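Local coordinates for protein tryptophan synthase alpha chain (Chlamydia trachomatis, PDB 6V82) that probably cleaves indoleglycerol phosphate to indole and glyceraldehyde 3-phosphate, serving as the alpha subunit in the last step of tryptophan biosynthesis, at residues A[164-176]-A[191-205]. Sequence-based numbering, arbitrary orientation.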
loop_
_atom_site.group_PDB
_atom_site.type_symbol
_atom_site.label_atom_id
_atom_site.label_comp_id
_atom_site.label_asym_id
_atom_site.label_seq_id
_atom_site.Cartn_x
_atom_site.Cartn_y
_atom_site.Cartn_z
ATOM N N ILE A 164 23.917 40.500 -23.059
ATOM C CA ILE A 164 22.606 40.993 -23.474
ATOM C C ILE A 164 22.766 42.167 -24.427
ATOM O O ILE A 164 22.081 42.249 -25.451
ATOM C CB ILE A 164 21.740 41.367 -22.258
ATOM C CG1 ILE A 164 21.481 40.136 -21.398
ATOM C CG2 ILE A 164 20.414 41.943 -22.716
ATOM C CD1 ILE A 164 20.407 40.334 -20.353
ATOM N N GLN A 165 23.690 43.081 -24.119
ATOM C CA GLN A 165 23.976 44.193 -25.022
ATOM C C GLN A 165 24.542 43.711 -26.351
ATOM O O GLN A 165 24.316 44.343 -27.391
ATOM C CB GLN A 165 24.949 45.159 -24.352
ATOM C CG GLN A 165 25.268 46.389 -25.149
ATOM C CD GLN A 165 26.093 47.354 -24.348
ATOM O OE1 GLN A 165 26.193 47.231 -23.125
ATOM N NE2 GLN A 165 26.699 48.319 -25.023
ATOM N N GLU A 166 25.276 42.597 -26.336
ATOM C CA GLU A 166 25.814 42.026 -27.565
ATOM C C GLU A 166 24.708 41.730 -28.574
ATOM O O GLU A 166 24.791 42.135 -29.740
ATOM C CB GLU A 166 26.597 40.755 -27.237
ATOM C CG GLU A 166 27.212 40.063 -28.435
ATOM C CD GLU A 166 28.657 40.458 -28.655
ATOM O OE1 GLU A 166 28.999 41.642 -28.421
ATOM O OE2 GLU A 166 29.452 39.576 -29.048
ATOM N N TYR A 167 23.651 41.038 -28.140
ATOM C CA TYR A 167 22.644 40.525 -29.060
ATOM C C TYR A 167 21.376 41.371 -29.152
ATOM O O TYR A 167 20.616 41.206 -30.115
ATOM C CB TYR A 167 22.263 39.091 -28.668
ATOM C CG TYR A 167 23.416 38.120 -28.801
ATOM C CD1 TYR A 167 23.968 37.843 -30.047
ATOM C CD2 TYR A 167 23.958 37.485 -27.686
ATOM C CE1 TYR A 167 25.022 36.962 -30.183
ATOM C CE2 TYR A 167 25.019 36.599 -27.813
ATOM C CZ TYR A 167 25.544 36.344 -29.065
ATOM O OH TYR A 167 26.587 35.465 -29.220
ATOM N N ALA A 168 21.123 42.267 -28.204
ATOM C CA ALA A 168 19.873 43.017 -28.215
ATOM C C ALA A 168 19.830 43.999 -29.378
ATOM O O ALA A 168 20.808 44.695 -29.661
ATOM C CB ALA A 168 19.681 43.765 -26.897
ATOM N N ARG A 169 18.687 44.039 -30.058
ATOM C CA ARG A 169 18.413 45.001 -31.119
ATOM C C ARG A 169 16.962 45.443 -31.004
ATOM O O ARG A 169 16.136 44.772 -30.383
ATOM C CB ARG A 169 18.651 44.418 -32.528
ATOM C CG ARG A 169 20.038 43.849 -32.794
ATOM C CD ARG A 169 21.087 44.943 -32.860
ATOM N NE ARG A 169 22.355 44.423 -33.352
ATOM C CZ ARG A 169 23.326 43.954 -32.575
ATOM N NH1 ARG A 169 23.177 43.945 -31.255
ATOM N NH2 ARG A 169 24.447 43.495 -33.122
ATOM N N GLY A 170 16.650 46.574 -31.626
ATOM C CA GLY A 170 15.287 47.072 -31.619
ATOM C C GLY A 170 14.868 47.751 -30.326
ATOM O O GLY A 170 14.861 48.984 -30.238
ATOM N N PHE A 171 14.489 46.953 -29.325
ATOM C CA PHE A 171 14.155 47.464 -28.003
ATOM C C PHE A 171 14.306 46.319 -27.014
ATOM O O PHE A 171 14.380 45.149 -27.398
ATOM C CB PHE A 171 12.742 48.046 -27.956
ATOM C CG PHE A 171 11.664 47.012 -28.104
ATOM C CD1 PHE A 171 11.015 46.504 -26.992
ATOM C CD2 PHE A 171 11.312 46.533 -29.358
ATOM C CE1 PHE A 171 10.024 45.541 -27.122
ATOM C CE2 PHE A 171 10.322 45.569 -29.498
ATOM C CZ PHE A 171 9.677 45.075 -28.374
ATOM N N LEU A 172 14.356 46.676 -25.735
ATOM C CA LEU A 172 14.491 45.724 -24.640
ATOM C C LEU A 172 13.223 45.716 -23.811
ATOM O O LEU A 172 12.704 46.777 -23.446
ATOM C CB LEU A 172 15.668 46.070 -23.736
ATOM C CG LEU A 172 17.004 45.462 -24.117
ATOM C CD1 LEU A 172 18.077 46.060 -23.228
ATOM C CD2 LEU A 172 16.949 43.955 -23.963
ATOM N N TYR A 173 12.732 44.526 -23.512
ATOM C CA TYR A 173 11.704 44.392 -22.503
ATOM C C TYR A 173 12.339 44.417 -21.120
ATOM O O TYR A 173 13.438 43.898 -20.907
ATOM C CB TYR A 173 10.933 43.097 -22.688
ATOM C CG TYR A 173 9.849 43.139 -23.727
ATOM C CD1 TYR A 173 8.819 44.059 -23.641
ATOM C CD2 TYR A 173 9.821 42.215 -24.763
ATOM C CE1 TYR A 173 7.809 44.080 -24.575
ATOM C CE2 TYR A 173 8.813 42.221 -25.696
ATOM C CZ TYR A 173 7.808 43.159 -25.598
ATOM O OH TYR A 173 6.797 43.180 -26.532
ATOM N N TYR A 174 11.627 45.022 -20.178
ATOM C CA TYR A 174 12.085 45.168 -18.807
ATOM C C TYR A 174 10.998 44.662 -17.875
ATOM O O TYR A 174 9.830 45.030 -18.031
ATOM C CB TYR A 174 12.420 46.627 -18.507
ATOM C CG TYR A 174 13.138 46.807 -17.212
ATOM C CD1 TYR A 174 12.432 47.020 -16.038
ATOM C CD2 TYR A 174 14.523 46.749 -17.152
ATOM C CE1 TYR A 174 13.077 47.177 -14.838
ATOM C CE2 TYR A 174 15.188 46.908 -15.948
ATOM C CZ TYR A 174 14.453 47.123 -14.789
ATOM O OH TYR A 174 15.082 47.282 -13.572
ATOM N N ILE A 175 11.372 43.807 -16.925
ATOM C CA ILE A 175 10.430 43.278 -15.936
ATOM C C ILE A 175 10.796 43.827 -14.566
ATOM O O ILE A 175 11.626 43.226 -13.870
ATOM C CB ILE A 175 10.435 41.744 -15.895
ATOM C CG1 ILE A 175 10.671 41.155 -17.281
ATOM C CG2 ILE A 175 9.128 41.239 -15.319
ATOM C CD1 ILE A 175 10.881 39.664 -17.256
ATOM N N PRO A 176 10.220 44.940 -14.134
ATOM C CA PRO A 176 10.637 45.553 -12.867
ATOM C C PRO A 176 10.027 44.852 -11.657
ATOM O O PRO A 176 9.189 43.956 -11.775
ATOM C CB PRO A 176 10.133 46.994 -12.991
ATOM C CG PRO A 176 8.970 46.901 -13.921
ATOM C CD PRO A 176 9.253 45.772 -14.872
ATOM N N PHE A 191 14.487 53.086 -15.022
ATOM C CA PHE A 191 14.475 52.841 -16.462
ATOM C C PHE A 191 15.535 53.659 -17.189
ATOM O O PHE A 191 16.069 53.210 -18.211
ATOM C CB PHE A 191 13.093 53.155 -17.041
ATOM C CG PHE A 191 12.164 51.977 -17.079
ATOM C CD1 PHE A 191 11.654 51.518 -18.285
ATOM C CD2 PHE A 191 11.803 51.324 -15.915
ATOM C CE1 PHE A 191 10.797 50.429 -18.325
ATOM C CE2 PHE A 191 10.943 50.235 -15.948
ATOM C CZ PHE A 191 10.444 49.786 -17.153
ATOM N N ARG A 192 15.840 54.863 -16.694
ATOM C CA ARG A 192 16.794 55.726 -17.385
ATOM C C ARG A 192 18.194 55.130 -17.371
ATOM O O ARG A 192 18.897 55.164 -18.389
ATOM C CB ARG A 192 16.804 57.120 -16.757
ATOM C CG ARG A 192 17.941 58.020 -17.243
ATOM C CD ARG A 192 18.105 59.233 -16.340
ATOM N NE ARG A 192 19.489 59.411 -15.900
ATOM C CZ ARG A 192 20.040 58.777 -14.865
ATOM N NH1 ARG A 192 19.334 57.908 -14.153
ATOM N NH2 ARG A 192 21.307 59.010 -14.542
ATOM N N LYS A 193 18.620 54.586 -16.228
ATOM C CA LYS A 193 19.936 53.963 -16.169
ATOM C C LYS A 193 20.025 52.790 -17.139
ATOM O O LYS A 193 21.029 52.636 -17.845
ATOM C CB LYS A 193 20.254 53.525 -14.737
ATOM C CG LYS A 193 20.466 54.699 -13.775
ATOM C CD LYS A 193 21.375 54.329 -12.607
ATOM C CE LYS A 193 21.708 55.548 -11.769
ATOM N NZ LYS A 193 22.778 55.255 -10.777
ATOM N N VAL A 194 18.967 51.976 -17.212
ATOM C CA VAL A 194 18.923 50.888 -18.189
ATOM C C VAL A 194 18.957 51.446 -19.605
ATOM O O VAL A 194 19.763 51.017 -20.439
ATOM C CB VAL A 194 17.679 50.014 -17.962
ATOM C CG1 VAL A 194 17.564 48.963 -19.041
ATOM C CG2 VAL A 194 17.740 49.371 -16.592
ATOM N N ARG A 195 18.086 52.422 -19.889
ATOM C CA ARG A 195 18.002 52.991 -21.233
ATOM C C ARG A 195 19.334 53.586 -21.670
ATOM O O ARG A 195 19.764 53.385 -22.811
ATOM C CB ARG A 195 16.895 54.046 -21.285
ATOM C CG ARG A 195 16.692 54.689 -22.656
ATOM C CD ARG A 195 15.535 55.697 -22.656
ATOM N NE ARG A 195 14.257 55.066 -22.327
ATOM C CZ ARG A 195 13.649 55.158 -21.145
ATOM N NH1 ARG A 195 14.192 55.872 -20.161
ATOM N NH2 ARG A 195 12.490 54.533 -20.949
ATOM N N GLU A 196 20.012 54.310 -20.774
ATOM C CA GLU A 196 21.294 54.904 -21.135
ATOM C C GLU A 196 22.393 53.853 -21.265
ATOM O O GLU A 196 23.305 54.019 -22.083
ATOM C CB GLU A 196 21.688 55.984 -20.121
ATOM C CG GLU A 196 21.066 57.359 -20.410
ATOM C CD GLU A 196 21.716 58.504 -19.634
ATOM O OE1 GLU A 196 20.996 59.208 -18.891
ATOM O OE2 GLU A 196 22.944 58.708 -19.772
ATOM N N HIS A 197 22.325 52.767 -20.487
ATOM C CA HIS A 197 23.316 51.699 -20.617
ATOM C C HIS A 197 23.246 51.040 -21.995
ATOM O O HIS A 197 24.283 50.784 -22.619
ATOM C CB HIS A 197 23.111 50.668 -19.501
ATOM C CG HIS A 197 24.172 49.605 -19.428
ATOM N ND1 HIS A 197 24.873 49.157 -20.527
ATOM C CD2 HIS A 197 24.635 48.889 -18.375
ATOM C CE1 HIS A 197 25.723 48.216 -20.157
ATOM N NE2 HIS A 197 25.599 48.035 -18.856
ATOM N N PHE A 198 22.037 50.765 -22.492
ATOM C CA PHE A 198 21.885 50.033 -23.743
ATOM C C PHE A 198 21.666 50.917 -24.961
ATOM O O PHE A 198 21.867 50.439 -26.084
ATOM C CB PHE A 198 20.717 49.046 -23.648
ATOM C CG PHE A 198 21.002 47.880 -22.765
ATOM C CD1 PHE A 198 21.701 46.789 -23.249
ATOM C CD2 PHE A 198 20.586 47.877 -21.445
ATOM C CE1 PHE A 198 21.980 45.708 -22.432
ATOM C CE2 PHE A 198 20.860 46.803 -20.622
ATOM C CZ PHE A 198 21.561 45.715 -21.115
ATOM N N ASP A 199 21.272 52.177 -24.775
ATOM C CA ASP A 199 20.866 53.055 -25.877
ATOM C C ASP A 199 19.916 52.327 -26.834
ATOM O O ASP A 199 20.155 52.203 -28.039
ATOM C CB ASP A 199 22.082 53.616 -26.615
ATOM C CG ASP A 199 21.738 54.828 -27.462
ATOM O OD1 ASP A 199 21.253 55.839 -26.902
ATOM O OD2 ASP A 199 21.950 54.770 -28.690
ATOM N N LEU A 200 18.843 51.801 -26.259
ATOM C CA LEU A 200 17.718 51.185 -26.939
ATOM C C LEU A 200 16.478 51.573 -26.149
ATOM O O LEU A 200 16.577 51.854 -24.948
ATOM C CB LEU A 200 17.836 49.650 -26.995
ATOM C CG LEU A 200 18.869 48.947 -27.885
ATOM C CD1 LEU A 200 18.853 47.440 -27.627
ATOM C CD2 LEU A 200 18.623 49.235 -29.368
ATOM N N PRO A 201 15.308 51.615 -26.786
ATOM C CA PRO A 201 14.079 51.835 -26.012
ATOM C C PRO A 201 13.853 50.687 -25.036
ATOM O O PRO A 201 14.124 49.522 -25.342
ATOM C CB PRO A 201 12.983 51.898 -27.083
ATOM C CG PRO A 201 13.705 52.081 -28.385
ATOM C CD PRO A 201 15.035 51.432 -28.217
ATOM N N ILE A 202 13.378 51.028 -23.839
ATOM C CA ILE A 202 13.106 50.056 -22.787
ATOM C C ILE A 202 11.605 50.048 -22.555
ATOM O O ILE A 202 11.014 51.092 -22.243
ATOM C CB ILE A 202 13.859 50.388 -21.492
ATOM C CG1 ILE A 202 15.321 50.699 -21.792
ATOM C CG2 ILE A 202 13.777 49.231 -20.532
ATOM C CD1 ILE A 202 16.049 49.574 -22.458
ATOM N N VAL A 203 10.985 48.883 -22.709
ATOM C CA VAL A 203 9.539 48.747 -22.599
ATOM C C VAL A 203 9.212 47.903 -21.376
ATOM O O VAL A 203 9.714 46.780 -21.237
ATOM C CB VAL A 203 8.929 48.133 -23.871
ATOM C CG1 VAL A 203 7.430 47.901 -23.685
ATOM C CG2 VAL A 203 9.198 49.037 -25.057
ATOM N N ASP A 204 8.370 48.452 -20.496
ATOM C CA ASP A 204 7.818 47.703 -19.374
ATOM C C ASP A 204 6.983 46.529 -19.882
ATOM O O ASP A 204 5.986 46.716 -20.594
ATOM C CB ASP A 204 6.968 48.633 -18.506
ATOM C CG ASP A 204 6.684 48.068 -17.114
ATOM O OD1 ASP A 204 6.489 46.838 -16.981
ATOM O OD2 ASP A 204 6.650 48.871 -16.149
ATOM N N ARG A 205 7.386 45.322 -19.493
ATOM C CA ARG A 205 6.788 44.073 -19.948
ATOM C C ARG A 205 5.464 43.750 -19.256
ATOM O O ARG A 205 4.810 42.770 -19.626
ATOM C CB ARG A 205 7.810 42.946 -19.733
ATOM C CG ARG A 205 7.432 41.533 -20.198
ATOM C CD ARG A 205 7.244 41.415 -21.697
ATOM N NE ARG A 205 6.946 40.035 -22.082
ATOM C CZ ARG A 205 6.548 39.654 -23.300
ATOM N NH1 ARG A 205 6.399 40.552 -24.280
ATOM N NH2 ARG A 205 6.293 38.367 -23.538
#
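R205 lies across one face of the Y173 ring: its CD sits 3.8 Å from the ring centroid, a CH-pi contact. Its CZ, 4.4 Å from the same centroid and also over the face, makes a cation-pi contact. Ring and guanidinium planes stand 55° apart, so this is no parallel stack. The bend at chi2 (64°) folds the arginine back over the ring, while CE1 of F171 covers the opposite face. E44, predicted to be a proton acceptor of the active site, takes a salt bridge from R205 NH1 and a hydrogen bond with Y173 OH, consistent with a pair that positions it.

On the other face of the sheet, L172 CD1 stands 3.5 Å from the F198 ring centroid, and Y174 meets F191 obliquely; V194 CG2 touches CE2 of Y174.

Four backbone hydrogen bonds set the parallel register that pairs L172 with I202, Y173 with V203 and Y174 with D204, from L172 N to P201 O (2.9 Å, 172° at the hydrogen) through R205 N to Y174 O.

The unit is a right-handed beta-alpha-beta crossover of the TIM barrel: helix 187-198 packs outside strands 172-175 and 202-205, F198 also meets Q165 of helix 158-167, and F171, Y173 and V203 face inward to I15 of strand 13-19.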